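Local coordinates for diol-dehydratase (Roseburia inulinivorans, PDB 5I2A), which probably dehydrates 1,2-propanediol as a B12-independent lyase of the glycyl radical enzyme family, at residues 185-189 and 532-536; 174-180 and 255-259; 49-54 and 520-525; 428-432 and 443-447. One frame throughout, in Å; residues are numbered along the deposited sequence.

Contact 1: 185-189 and 532-536; sequences KVRKE and DDCIK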
loop_
_atom_site.group_PDB
_atom_site.type_symbol
_atom_site.label_atom_id
_atom_site.label_comp_id
_atom_site.label_asym_id
_atom_site.label_seq_id
_atom_site.Cartn_x
_atom_site.Cartn_y
_atom_site.Cartn_z
ATOM N N LYS A 185 -22.000 -14.603 -3.777
ATOM C CA LYS A 185 -22.067 -13.267 -3.194
ATOM C C LYS A 185 -20.955 -12.378 -3.774
ATOM O O LYS A 185 -21.172 -11.221 -4.101
ATOM C CB LYS A 185 -21.951 -13.375 -1.679
ATOM C CG LYS A 185 -22.055 -12.096 -0.861
ATOM C CD LYS A 185 -22.171 -12.508 0.621
ATOM C CE LYS A 185 -21.907 -11.373 1.598
ATOM N NZ LYS A 185 -21.939 -11.892 2.995
ATOM N N VAL A 186 -19.769 -12.948 -3.910
ATOM C CA VAL A 186 -18.639 -12.225 -4.467
ATOM C C VAL A 186 -18.912 -11.849 -5.920
ATOM O O VAL A 186 -18.733 -10.695 -6.314
ATOM C CB VAL A 186 -17.351 -13.056 -4.360
ATOM C CG1 VAL A 186 -16.207 -12.425 -5.180
ATOM C CG2 VAL A 186 -16.958 -13.198 -2.898
ATOM N N ARG A 187 -19.370 -12.820 -6.706
ATOM C CA ARG A 187 -19.655 -12.580 -8.111
ATOM C C ARG A 187 -20.757 -11.544 -8.281
ATOM O O ARG A 187 -20.699 -10.721 -9.184
ATOM C CB ARG A 187 -20.015 -13.890 -8.815
ATOM C CG ARG A 187 -18.829 -14.835 -8.864
ATOM C CD ARG A 187 -18.927 -15.883 -9.949
ATOM N NE ARG A 187 -17.665 -16.609 -10.083
ATOM C CZ ARG A 187 -17.410 -17.772 -9.491
ATOM N NH1 ARG A 187 -18.338 -18.339 -8.729
ATOM N NH2 ARG A 187 -16.241 -18.371 -9.668
ATOM N N LYS A 188 -21.741 -11.555 -7.394
ATOM C CA LYS A 188 -22.779 -10.546 -7.448
ATOM C C LYS A 188 -22.212 -9.148 -7.145
ATOM O O LYS A 188 -22.622 -8.166 -7.766
ATOM C CB LYS A 188 -23.917 -10.860 -6.493
ATOM C CG LYS A 188 -25.174 -10.064 -6.814
ATOM C CD LYS A 188 -26.186 -10.928 -7.572
ATOM C CE LYS A 188 -27.133 -10.101 -8.442
ATOM N NZ LYS A 188 -26.644 -9.928 -9.841
ATOM N N GLU A 189 -21.265 -9.049 -6.216
ATOM C CA GLU A 189 -20.660 -7.743 -5.931
ATOM C C GLU A 189 -19.790 -7.279 -7.107
ATOM O O GLU A 189 -19.731 -6.090 -7.415
ATOM C CB GLU A 189 -19.834 -7.789 -4.647
ATOM C CG GLU A 189 -19.189 -6.464 -4.298
ATOM C CD GLU A 189 -20.217 -5.382 -4.008
ATOM O OE1 GLU A 189 -21.304 -5.716 -3.495
ATOM O OE2 GLU A 189 -19.941 -4.207 -4.300
ATOM N N ASP A 532 -18.234 -9.154 7.565
ATOM C CA ASP A 532 -18.780 -7.914 6.999
ATOM C C ASP A 532 -17.875 -6.741 7.383
ATOM O O ASP A 532 -17.435 -6.673 8.526
ATOM C CB ASP A 532 -20.189 -7.618 7.505
ATOM C CG ASP A 532 -21.195 -8.698 7.162
ATOM O OD1 ASP A 532 -20.965 -9.496 6.236
ATOM O OD2 ASP A 532 -22.233 -8.721 7.835
ATOM N N ASP A 533 -17.634 -5.790 6.483
ATOM C CA ASP A 533 -18.240 -5.683 5.156
ATOM C C ASP A 533 -17.189 -5.777 4.058
ATOM O O ASP A 533 -17.182 -4.965 3.123
ATOM C CB ASP A 533 -18.961 -4.340 5.008
ATOM C CG ASP A 533 -20.472 -4.471 4.989
ATOM O OD1 ASP A 533 -20.983 -5.538 4.589
ATOM O OD2 ASP A 533 -21.142 -3.497 5.376
ATOM N N CYS A 534 -16.280 -6.734 4.185
ATOM C CA CYS A 534 -15.110 -6.764 3.318
ATOM C C CYS A 534 -15.469 -6.891 1.833
ATOM O O CYS A 534 -14.931 -6.172 0.996
ATOM C CB CYS A 534 -14.186 -7.891 3.763
ATOM S SG CYS A 534 -13.549 -7.605 5.438
ATOM N N ILE A 535 -16.406 -7.776 1.519
ATOM C CA ILE A 535 -16.797 -8.015 0.133
ATOM C C ILE A 535 -17.355 -6.745 -0.504
ATOM O O ILE A 535 -16.918 -6.333 -1.571
ATOM C CB ILE A 535 -17.828 -9.169 0.044
ATOM C CG1 ILE A 535 -17.113 -10.509 0.204
ATOM C CG2 ILE A 535 -18.605 -9.122 -1.273
ATOM C CD1 ILE A 535 -18.038 -11.661 0.505
ATOM N N LYS A 536 -18.293 -6.108 0.178
ATOM C CA LYS A 536 -18.905 -4.885 -0.322
ATOM C C LYS A 536 -17.912 -3.723 -0.450
ATOM O O LYS A 536 -17.978 -2.950 -1.398
ATOM C CB LYS A 536 -20.060 -4.492 0.591
ATOM C CG LYS A 536 -20.834 -3.267 0.166
ATOM C CD LYS A 536 -21.994 -3.032 1.131
ATOM C CE LYS A 536 -22.834 -4.300 1.273
ATOM N NZ LYS A 536 -23.831 -4.220 2.380
HETATM O O HOH W 1 -19.843 -9.673 3.799
#
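Ile535, on the first turn of the short helix 534-537, presses against Val186 and Glu189 near the end of helix 171-190, a helix-against-helix contact on the periphery of a glycyl radical enzyme. The apolar part divides between the two branches of Ile535. CD1 meets Val186 CG2 at 3.9 Å, the side chains crossing at about a right angle, and the extended chain of Lys185 brings its CE to the same methyl. CG2, anti to the backbone N (chi1 of Ile535 is -77° for CG1), lies 3.8 Å from Glu189 CB. Leu207 and Ile210 of helix 200-233 close this patch from a third side.

The polar part is indirect. Glu189 bends at chi2 (64°), which carries its carboxylate alongside the Lys536 backbone, where Lys203 forms a salt bridge with OE2 and also donates to Lys536 O. Replacing Glu189 by alanine would probably leave Lys203 without its carboxylate mate and strip the cover that CG gives Ile535 O. Lys185 NZ and Asp532 OD1 stay 4.1 Å apart, too far for a salt bridge; Gln170 also binds OD1. One water spans the two groups, accepting from Lys185 NZ at 3.2 Å and donating to Asp532 OD1 at 2.7 Å.

Contact 2: 174-180 and 255-259; sequences VLAIGLN and PEFPA
The amide of Asn180 approaches the Phe257 ring obliquely, CG standing 4.3 Å from CE1, while one face of that ring is covered from within its own segment by Glu256 CG, 3.5 Å above the plane and over its centre. The Pro255 ring meets the helix through two carbons: CB faces Val174 CG1 at 3.8 Å, the two side chains lying side by side, and CG touches Leu179 CD1. At the other end, Pro258 sets CB and CG against Ala176 O.

These rings belong to the linker between helices 238-253 and 262-279 of the pyruvate formate lyase-like fold, which lies along a kink in helix 171-190. At the kink the amides of Leu179 and Asn180 lack bonds to the preceding turn and turn to the linker instead: Leu179 N donates to Pro255 O at 2.8 Å (170° at the hydrogen), and Asn180 N to Glu256 O. Gly178 has positive phi (73°), and its CA comes within 3.4 Å of Glu256 O, where a beta carbon would clash. Ala259 N returns a bond to Leu175 O at 3.0 Å. Water donates to both Val174 O and Phe257 O, each at 2.8 Å.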
loop_
_atom_site.group_PDB
_atom_site.type_symbol
_atom_site.label_atom_id
_atom_site.label_comp_id
_atom_site.label_asym_id
_atom_site.label_seq_id
_atom_site.Cartn_x
_atom_site.Cartn_y
_atom_site.Cartn_z
ATOM N N VAL A 174 -21.255 -19.999 6.197
ATOM C CA VAL A 174 -20.723 -21.168 5.507
ATOM C C VAL A 174 -21.695 -22.359 5.617
ATOM O O VAL A 174 -21.923 -23.077 4.653
ATOM C CB VAL A 174 -19.334 -21.563 6.064
ATOM C CG1 VAL A 174 -18.819 -22.831 5.393
ATOM C CG2 VAL A 174 -18.330 -20.407 5.882
ATOM N N LEU A 175 -22.263 -22.551 6.799
ATOM C CA LEU A 175 -23.233 -23.617 7.016
ATOM C C LEU A 175 -24.480 -23.442 6.146
ATOM O O LEU A 175 -24.946 -24.400 5.554
ATOM C CB LEU A 175 -23.637 -23.682 8.495
ATOM C CG LEU A 175 -22.535 -24.062 9.477
ATOM C CD1 LEU A 175 -23.033 -24.023 10.907
ATOM C CD2 LEU A 175 -22.028 -25.434 9.160
ATOM N N ALA A 176 -25.000 -22.218 6.058
ATOM C CA ALA A 176 -26.267 -22.000 5.379
ATOM C C ALA A 176 -26.137 -21.898 3.851
ATOM O O ALA A 176 -27.008 -22.375 3.143
ATOM C CB ALA A 176 -26.961 -20.748 5.945
ATOM N N ILE A 177 -25.072 -21.286 3.326
ATOM C CA ILE A 177 -25.011 -21.129 1.878
ATOM C C ILE A 177 -23.782 -21.789 1.266
ATOM O O ILE A 177 -23.664 -21.876 0.055
ATOM C CB ILE A 177 -25.086 -19.625 1.451
ATOM C CG1 ILE A 177 -23.816 -18.832 1.811
ATOM C CG2 ILE A 177 -26.336 -18.970 2.028
ATOM C CD1 ILE A 177 -23.877 -17.333 1.374
ATOM N N GLY A 178 -22.886 -22.295 2.099
ATOM C CA GLY A 178 -21.676 -22.919 1.595
ATOM C C GLY A 178 -20.680 -21.908 1.050
ATOM O O GLY A 178 -21.008 -20.734 0.888
ATOM N N LEU A 179 -19.458 -22.360 0.773
ATOM C CA LEU A 179 -18.494 -21.505 0.101
ATOM C C LEU A 179 -18.976 -21.237 -1.327
ATOM O O LEU A 179 -18.614 -20.239 -1.934
ATOM C CB LEU A 179 -17.095 -22.128 0.103
ATOM C CG LEU A 179 -16.450 -22.221 1.493
ATOM C CD1 LEU A 179 -15.025 -22.734 1.408
ATOM C CD2 LEU A 179 -16.495 -20.875 2.223
ATOM N N ASN A 180 -19.811 -22.126 -1.857
ATOM C CA ASN A 180 -20.438 -21.867 -3.142
ATOM C C ASN A 180 -21.281 -20.608 -3.069
ATOM O O ASN A 180 -21.233 -19.765 -3.953
ATOM C CB ASN A 180 -21.294 -23.047 -3.580
ATOM C CG ASN A 180 -21.805 -22.884 -4.975
ATOM O OD1 ASN A 180 -21.035 -22.929 -5.934
ATOM N ND2 ASN A 180 -23.108 -22.682 -5.105
ATOM N N PRO A 255 -17.102 -27.897 2.867
ATOM C CA PRO A 255 -17.964 -26.731 3.027
ATOM C C PRO A 255 -18.388 -26.063 1.712
ATOM O O PRO A 255 -18.881 -24.942 1.767
ATOM C CB PRO A 255 -17.085 -25.793 3.851
ATOM C CG PRO A 255 -15.736 -26.067 3.345
ATOM C CD PRO A 255 -15.681 -27.525 2.962
ATOM N N GLU A 256 -18.236 -26.732 0.574
ATOM C CA GLU A 256 -18.677 -26.147 -0.691
ATOM C C GLU A 256 -20.166 -25.800 -0.663
ATOM O O GLU A 256 -20.566 -24.698 -1.049
ATOM C CB GLU A 256 -18.386 -27.075 -1.882
ATOM C CG GLU A 256 -18.997 -26.538 -3.199
ATOM C CD GLU A 256 -18.470 -27.222 -4.443
ATOM O OE1 GLU A 256 -17.956 -28.359 -4.350
ATOM O OE2 GLU A 256 -18.559 -26.608 -5.521
ATOM N N PHE A 257 -20.974 -26.728 -0.163
ATOM C CA PHE A 257 -22.424 -26.588 -0.200
ATOM C C PHE A 257 -23.020 -26.440 1.193
ATOM O O PHE A 257 -22.350 -26.727 2.182
ATOM C CB PHE A 257 -23.035 -27.795 -0.927
ATOM C CG PHE A 257 -22.610 -27.903 -2.366
ATOM C CD1 PHE A 257 -23.071 -26.994 -3.305
ATOM C CD2 PHE A 257 -21.745 -28.904 -2.777
ATOM C CE1 PHE A 257 -22.680 -27.085 -4.636
ATOM C CE2 PHE A 257 -21.351 -29.001 -4.102
ATOM C CZ PHE A 257 -21.817 -28.085 -5.031
ATOM N N PRO A 258 -24.274 -25.962 1.277
ATOM C CA PRO A 258 -24.962 -25.905 2.570
ATOM C C PRO A 258 -24.977 -27.265 3.267
ATOM O O PRO A 258 -25.114 -28.294 2.606
ATOM C CB PRO A 258 -26.381 -25.460 2.195
ATOM C CG PRO A 258 -26.194 -24.667 0.927
ATOM C CD PRO A 258 -25.088 -25.371 0.194
ATOM N N ALA A 259 -24.808 -27.262 4.584
ATOM C CA ALA A 259 -24.773 -28.503 5.351
ATOM C C ALA A 259 -26.144 -29.182 5.366
ATOM O O ALA A 259 -27.128 -28.560 5.736
ATOM C CB ALA A 259 -24.306 -28.230 6.778
HETATM O O HOH W 2 -21.580 -25.887 4.755
HETATM O O HOH W 3 -18.742 -23.843 -5.577
#

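Contact 3: 49-54 and 520-525; sequences VVMRKA and KLAPLP
Lys53, Pro525 and Val49 have the most surface covered in this contact, which joins the first turns of the N-terminal helix 49-63 to the connection between the long helix 489-521 and helix 525-529, within the pyruvate formate lyase-like part of this glycyl radical enzyme. Lys53 works chiefly through its methylene chain. Its chi2 and chi3 torsions (-71° and -68°) fold that chain over the Pro523 carbonyl: CG comes to 3.4 Å from Pro523 O, with CB and CE close to the same oxygen. CE also reaches Leu524 CD2 at 4.0 Å, the two side chains crossing obliquely.

Pro525 points its ring at the helix. CD lies 4.0 Å from Val50 CG2 and CG 4.1 Å from Ala54 CB, so the ring bridges residues one helical turn apart. Helix 200-233 adds Ser213, which touches both Ala54 and Pro525.

Val49 lies against the end of helix 489-521. CG1, anti to the backbone N (chi1 -176°), touches Leu521 O at 3.5 Å and Pro523 CD at 3.8 Å, whereas CG2 faces Lys520 O. Between these two outer contacts Pro523 inserts its CG against Val50 CB.

No direct hydrogen bond crosses the interface. The polar link is a water that accepts from Lys53 NZ at 2.9 Å and donates to Leu521 O at the helix end. The chemistry is therefore mostly that of aliphatic carbon against proline rings and carbonyl oxygens; the lysine charge would probably interact favourably, through the water, with the negative end of helix 489-521.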
loop_
_atom_site.group_PDB
_atom_site.type_symbol
_atom_site.label_atom_id
_atom_site.label_comp_id
_atom_site.label_asym_id
_atom_site.label_seq_id
_atom_site.Cartn_x
_atom_site.Cartn_y
_atom_site.Cartn_z
ATOM N N VAL A 49 -0.177 -7.857 -3.762
ATOM C CA VAL A 49 -0.003 -8.611 -2.529
ATOM C C VAL A 49 -1.172 -9.555 -2.232
ATOM O O VAL A 49 -0.968 -10.724 -1.936
ATOM C CB VAL A 49 0.166 -7.675 -1.315
ATOM C CG1 VAL A 49 0.438 -8.496 -0.076
ATOM C CG2 VAL A 49 1.301 -6.688 -1.550
ATOM N N VAL A 50 -2.393 -9.046 -2.314
ATOM C CA VAL A 50 -3.516 -9.847 -1.880
ATOM C C VAL A 50 -3.723 -11.041 -2.827
ATOM O O VAL A 50 -4.167 -12.103 -2.398
ATOM C CB VAL A 50 -4.808 -9.002 -1.744
ATOM C CG1 VAL A 50 -5.364 -8.579 -3.106
ATOM C CG2 VAL A 50 -5.849 -9.777 -0.961
ATOM N N MET A 51 -3.380 -10.871 -4.103
ATOM C CA MET A 51 -3.463 -11.971 -5.061
ATOM C C MET A 51 -2.379 -12.998 -4.741
ATOM O O MET A 51 -2.611 -14.208 -4.807
ATOM C CB MET A 51 -3.323 -11.470 -6.503
ATOM C CG MET A 51 -3.337 -12.590 -7.550
ATOM S SD MET A 51 -4.804 -13.648 -7.478
ATOM C CE MET A 51 -6.110 -12.455 -7.799
ATOM N N ARG A 52 -1.205 -12.518 -4.358
ATOM C CA ARG A 52 -0.138 -13.429 -3.974
ATOM C C ARG A 52 -0.532 -14.247 -2.737
ATOM O O ARG A 52 -0.201 -15.432 -2.664
ATOM C CB ARG A 52 1.163 -12.672 -3.724
ATOM C CG ARG A 52 1.661 -11.897 -4.965
ATOM C CD ARG A 52 3.003 -11.237 -4.701
ATOM N NE ARG A 52 4.100 -12.197 -4.656
ATOM C CZ ARG A 52 5.301 -11.931 -4.150
ATOM N NH1 ARG A 52 5.556 -10.743 -3.622
ATOM N NH2 ARG A 52 6.250 -12.855 -4.161
ATOM N N LYS A 53 -1.242 -13.629 -1.787
ATOM C CA LYS A 53 -1.682 -14.347 -0.572
ATOM C C LYS A 53 -2.700 -15.437 -0.928
ATOM O O LYS A 53 -2.655 -16.538 -0.385
ATOM C CB LYS A 53 -2.313 -13.396 0.463
ATOM C CG LYS A 53 -1.423 -12.279 0.984
ATOM C CD LYS A 53 -0.345 -12.782 1.888
ATOM C CE LYS A 53 -0.947 -13.316 3.183
ATOM N NZ LYS A 53 0.082 -14.018 3.957
ATOM N N ALA A 54 -3.622 -15.106 -1.831
ATOM C CA ALA A 54 -4.644 -16.048 -2.284
ATOM C C ALA A 54 -3.999 -17.236 -2.972
ATOM O O ALA A 54 -4.341 -18.383 -2.684
ATOM C CB ALA A 54 -5.635 -15.374 -3.217
ATOM N N LYS A 520 -0.260 -3.928 4.767
ATOM C CA LYS A 520 0.507 -3.814 3.538
ATOM C C LYS A 520 0.996 -5.154 3.030
ATOM O O LYS A 520 1.046 -5.376 1.833
ATOM C CB LYS A 520 1.684 -2.849 3.745
ATOM C CG LYS A 520 1.205 -1.381 3.931
ATOM C CD LYS A 520 2.341 -0.434 4.264
ATOM C CE LYS A 520 1.863 1.035 4.366
ATOM N NZ LYS A 520 1.367 1.556 3.082
ATOM N N LEU A 521 1.335 -6.060 3.937
ATOM C CA LEU A 521 1.986 -7.290 3.526
ATOM C C LEU A 521 1.152 -8.555 3.754
ATOM O O LEU A 521 1.401 -9.570 3.125
ATOM C CB LEU A 521 3.338 -7.421 4.244
ATOM C CG LEU A 521 4.404 -6.378 3.872
ATOM C CD1 LEU A 521 5.696 -6.594 4.670
ATOM C CD2 LEU A 521 4.695 -6.414 2.362
ATOM N N ALA A 522 0.161 -8.505 4.640
ATOM C CA ALA A 522 -0.589 -9.722 4.935
ATOM C C ALA A 522 -2.121 -9.570 4.993
ATOM O O ALA A 522 -2.730 -9.950 5.989
ATOM C CB ALA A 522 -0.075 -10.328 6.265
ATOM N N PRO A 523 -2.743 -9.038 3.919
ATOM C CA PRO A 523 -4.205 -9.089 3.838
ATOM C C PRO A 523 -4.652 -10.540 3.668
ATOM O O PRO A 523 -3.947 -11.318 3.037
ATOM C CB PRO A 523 -4.524 -8.258 2.598
ATOM C CG PRO A 523 -3.326 -8.489 1.698
ATOM C CD PRO A 523 -2.136 -8.578 2.654
ATOM N N LEU A 524 -5.789 -10.902 4.245
ATOM C CA LEU A 524 -6.234 -12.288 4.241
ATOM C C LEU A 524 -7.573 -12.407 3.560
ATOM O O LEU A 524 -8.599 -12.098 4.145
ATOM C CB LEU A 524 -6.316 -12.823 5.666
ATOM C CG LEU A 524 -5.062 -12.675 6.518
ATOM C CD1 LEU A 524 -5.321 -13.195 7.930
ATOM C CD2 LEU A 524 -3.888 -13.417 5.866
ATOM N N PRO A 525 -7.572 -12.842 2.302
ATOM C CA PRO A 525 -8.853 -12.906 1.599
ATOM C C PRO A 525 -9.816 -13.937 2.173
ATOM O O PRO A 525 -11.007 -13.665 2.133
ATOM C CB PRO A 525 -8.459 -13.261 0.159
ATOM C CG PRO A 525 -7.023 -13.633 0.213
ATOM C CD PRO A 525 -6.421 -13.002 1.407
HETATM O O HOH W 4 2.331 -12.201 3.938
#

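Contact 4: 428-432 and 443-447; sequences DEARN and VPGKT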
loop_
_atom_site.group_PDB
_atom_site.type_symbol
_atom_site.label_atom_id
_atom_site.label_comp_id
_atom_site.label_asym_id
_atom_site.label_seq_id
_atom_site.Cartn_x
_atom_site.Cartn_y
_atom_site.Cartn_z
ATOM N N ASP A 428 -29.262 -5.144 18.726
ATOM C CA ASP A 428 -29.438 -6.484 18.165
ATOM C C ASP A 428 -28.079 -7.183 17.990
ATOM O O ASP A 428 -27.966 -8.388 18.157
ATOM C CB ASP A 428 -30.138 -6.447 16.799
ATOM C CG ASP A 428 -31.636 -6.124 16.886
ATOM O OD1 ASP A 428 -32.179 -6.001 17.990
ATOM O OD2 ASP A 428 -32.266 -6.020 15.819
ATOM N N GLU A 429 -27.070 -6.420 17.596
ATOM C CA GLU A 429 -25.744 -6.989 17.371
ATOM C C GLU A 429 -25.134 -7.384 18.708
ATOM O O GLU A 429 -24.635 -8.484 18.864
ATOM C CB GLU A 429 -24.846 -5.991 16.631
ATOM C CG GLU A 429 -25.201 -5.854 15.160
ATOM C CD GLU A 429 -24.515 -4.670 14.490
ATOM O OE1 GLU A 429 -24.043 -3.755 15.198
ATOM O OE2 GLU A 429 -24.461 -4.659 13.252
ATOM N N ALA A 430 -25.213 -6.473 19.667
ATOM C CA ALA A 430 -24.595 -6.654 20.964
ATOM C C ALA A 430 -25.190 -7.868 21.661
ATOM O O ALA A 430 -24.477 -8.622 22.320
ATOM C CB ALA A 430 -24.770 -5.393 21.824
ATOM N N ARG A 431 -26.495 -8.066 21.486
ATOM C CA ARG A 431 -27.181 -9.205 22.082
ATOM C C ARG A 431 -26.675 -10.527 21.553
ATOM O O ARG A 431 -26.831 -11.558 22.202
ATOM C CB ARG A 431 -28.691 -9.119 21.842
ATOM C CG ARG A 431 -29.424 -8.506 23.003
ATOM C CD ARG A 431 -30.927 -8.463 22.780
ATOM N NE ARG A 431 -31.569 -7.590 23.753
ATOM C CZ ARG A 431 -32.820 -7.161 23.651
ATOM N NH1 ARG A 431 -33.566 -7.530 22.615
ATOM N NH2 ARG A 431 -33.333 -6.378 24.591
ATOM N N ASN A 432 -26.082 -10.494 20.369
ATOM C CA ASN A 432 -25.558 -11.699 19.769
ATOM C C ASN A 432 -24.058 -11.851 20.010
ATOM O O ASN A 432 -23.381 -12.561 19.277
ATOM C CB ASN A 432 -25.848 -11.712 18.271
ATOM C CG ASN A 432 -25.632 -13.076 17.665
ATOM O OD1 ASN A 432 -26.069 -14.068 18.226
ATOM N ND2 ASN A 432 -24.906 -13.139 16.547
ATOM N N VAL A 443 -18.994 -8.416 18.536
ATOM C CA VAL A 443 -20.087 -8.756 17.620
ATOM C C VAL A 443 -19.518 -9.667 16.547
ATOM O O VAL A 443 -18.661 -9.255 15.780
ATOM C CB VAL A 443 -20.705 -7.493 16.981
ATOM C CG1 VAL A 443 -21.743 -7.874 15.916
ATOM C CG2 VAL A 443 -21.310 -6.598 18.067
ATOM N N PRO A 444 -19.969 -10.919 16.499
ATOM C CA PRO A 444 -19.328 -11.885 15.603
ATOM C C PRO A 444 -19.622 -11.606 14.135
ATOM O O PRO A 444 -20.685 -11.103 13.827
ATOM C CB PRO A 444 -19.951 -13.232 16.030
ATOM C CG PRO A 444 -21.267 -12.865 16.576
ATOM C CD PRO A 444 -21.083 -11.514 17.250
ATOM N N GLY A 445 -18.669 -11.911 13.266
ATOM C CA GLY A 445 -18.849 -11.817 11.835
ATOM C C GLY A 445 -18.821 -10.405 11.272
ATOM O O GLY A 445 -19.111 -10.215 10.099
ATOM N N LYS A 446 -18.481 -9.422 12.100
ATOM C CA LYS A 446 -18.515 -8.017 11.695
ATOM C C LYS A 446 -17.325 -7.202 12.203
ATOM O O LYS A 446 -17.286 -5.980 12.038
ATOM C CB LYS A 446 -19.810 -7.348 12.203
ATOM C CG LYS A 446 -21.103 -7.937 11.629
ATOM C CD LYS A 446 -22.336 -7.143 12.065
ATOM C CE LYS A 446 -23.587 -7.697 11.404
ATOM N NZ LYS A 446 -24.788 -6.884 11.729
ATOM N N THR A 447 -16.368 -7.873 12.832
ATOM C CA THR A 447 -15.367 -7.174 13.625
ATOM C C THR A 447 -13.932 -7.593 13.303
ATOM O O THR A 447 -13.641 -8.775 13.080
ATOM C CB THR A 447 -15.642 -7.388 15.141
ATOM O OG1 THR A 447 -16.974 -6.943 15.455
ATOM C CG2 THR A 447 -14.632 -6.628 16.023
HETATM O O HOH W 5 -23.442 -11.026 14.734
#
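Glu429 and Lys446 form a salt bridge between helix 427-431 and a type II beta turn, Val443 to Lys446, that joins strands 440-442 and 447-448. Lys446 NZ donates to Glu429 OE2 at 2.7 Å, meeting the oxygen on its anti side and 16° out of the carboxylate plane. The side chains cross at about a right angle, and Lys446 CD also passes close to OE2. Nearer the helix backbone, Glu429 CB packs on Val443, 3.7 Å from CG1, with CG2 of the same valine at 3.9 Å from CB. A second patch lies at the helix end, where Pro444 CD comes to 3.2 Å from Asn432 O and CG approaches Asn432 ND2.

What positions these groups comes next. Glu429 has CG anti to the carbonyl carbon (chi1 -74°) and an extended chain, which projects the carboxylate toward the turn; its other oxygen, OE1, is bound by Tyr548 OH and by the backbone N of Thr426. A glutamine in its place would probably leave the Lys446 ammonium without its charged mate and weaken the tie between helix and turn. Asn432 OD1 is held by Arg289, which helps fix the amide beside Pro444. Within the turn, Gly445 takes a positive phi (76°), and its backbone bonds to Thr168 and Asp532, together with Gln170 NE2 on its carbonyl, secure the corner. Thr447 OG1 donates to a lone pair of Val443 O at 2.9 Å, while a water accepts from Asn432 ND2 at 3.1 Å and donates to Pro444 O at 2.9 Å.

Overall arrangement
All four contacts fall in the pyruvate formate lyase-like region. Contacts 1 and 2 share helix 171-190, their centres 16 Å apart, and helix 200-233 packs on residues of contacts 1, 2 and 3. Contacts 1 and 4 meet directly: Asp532 N lies 2.9 Å from Gly445 O, a probable hydrogen bond, although their centres are 19 Å apart. Contacts 3 and 4 are the most distant pair, with about 26 Å between centres. Along the chain, contact 3 spans 49 to 525 and encloses both 2 and 4, which follow one another; contact 1 crosses 2 and 3. Contact 1 lies on the same side of the chain's centre as each of the other three, and links sequence-distant helices there.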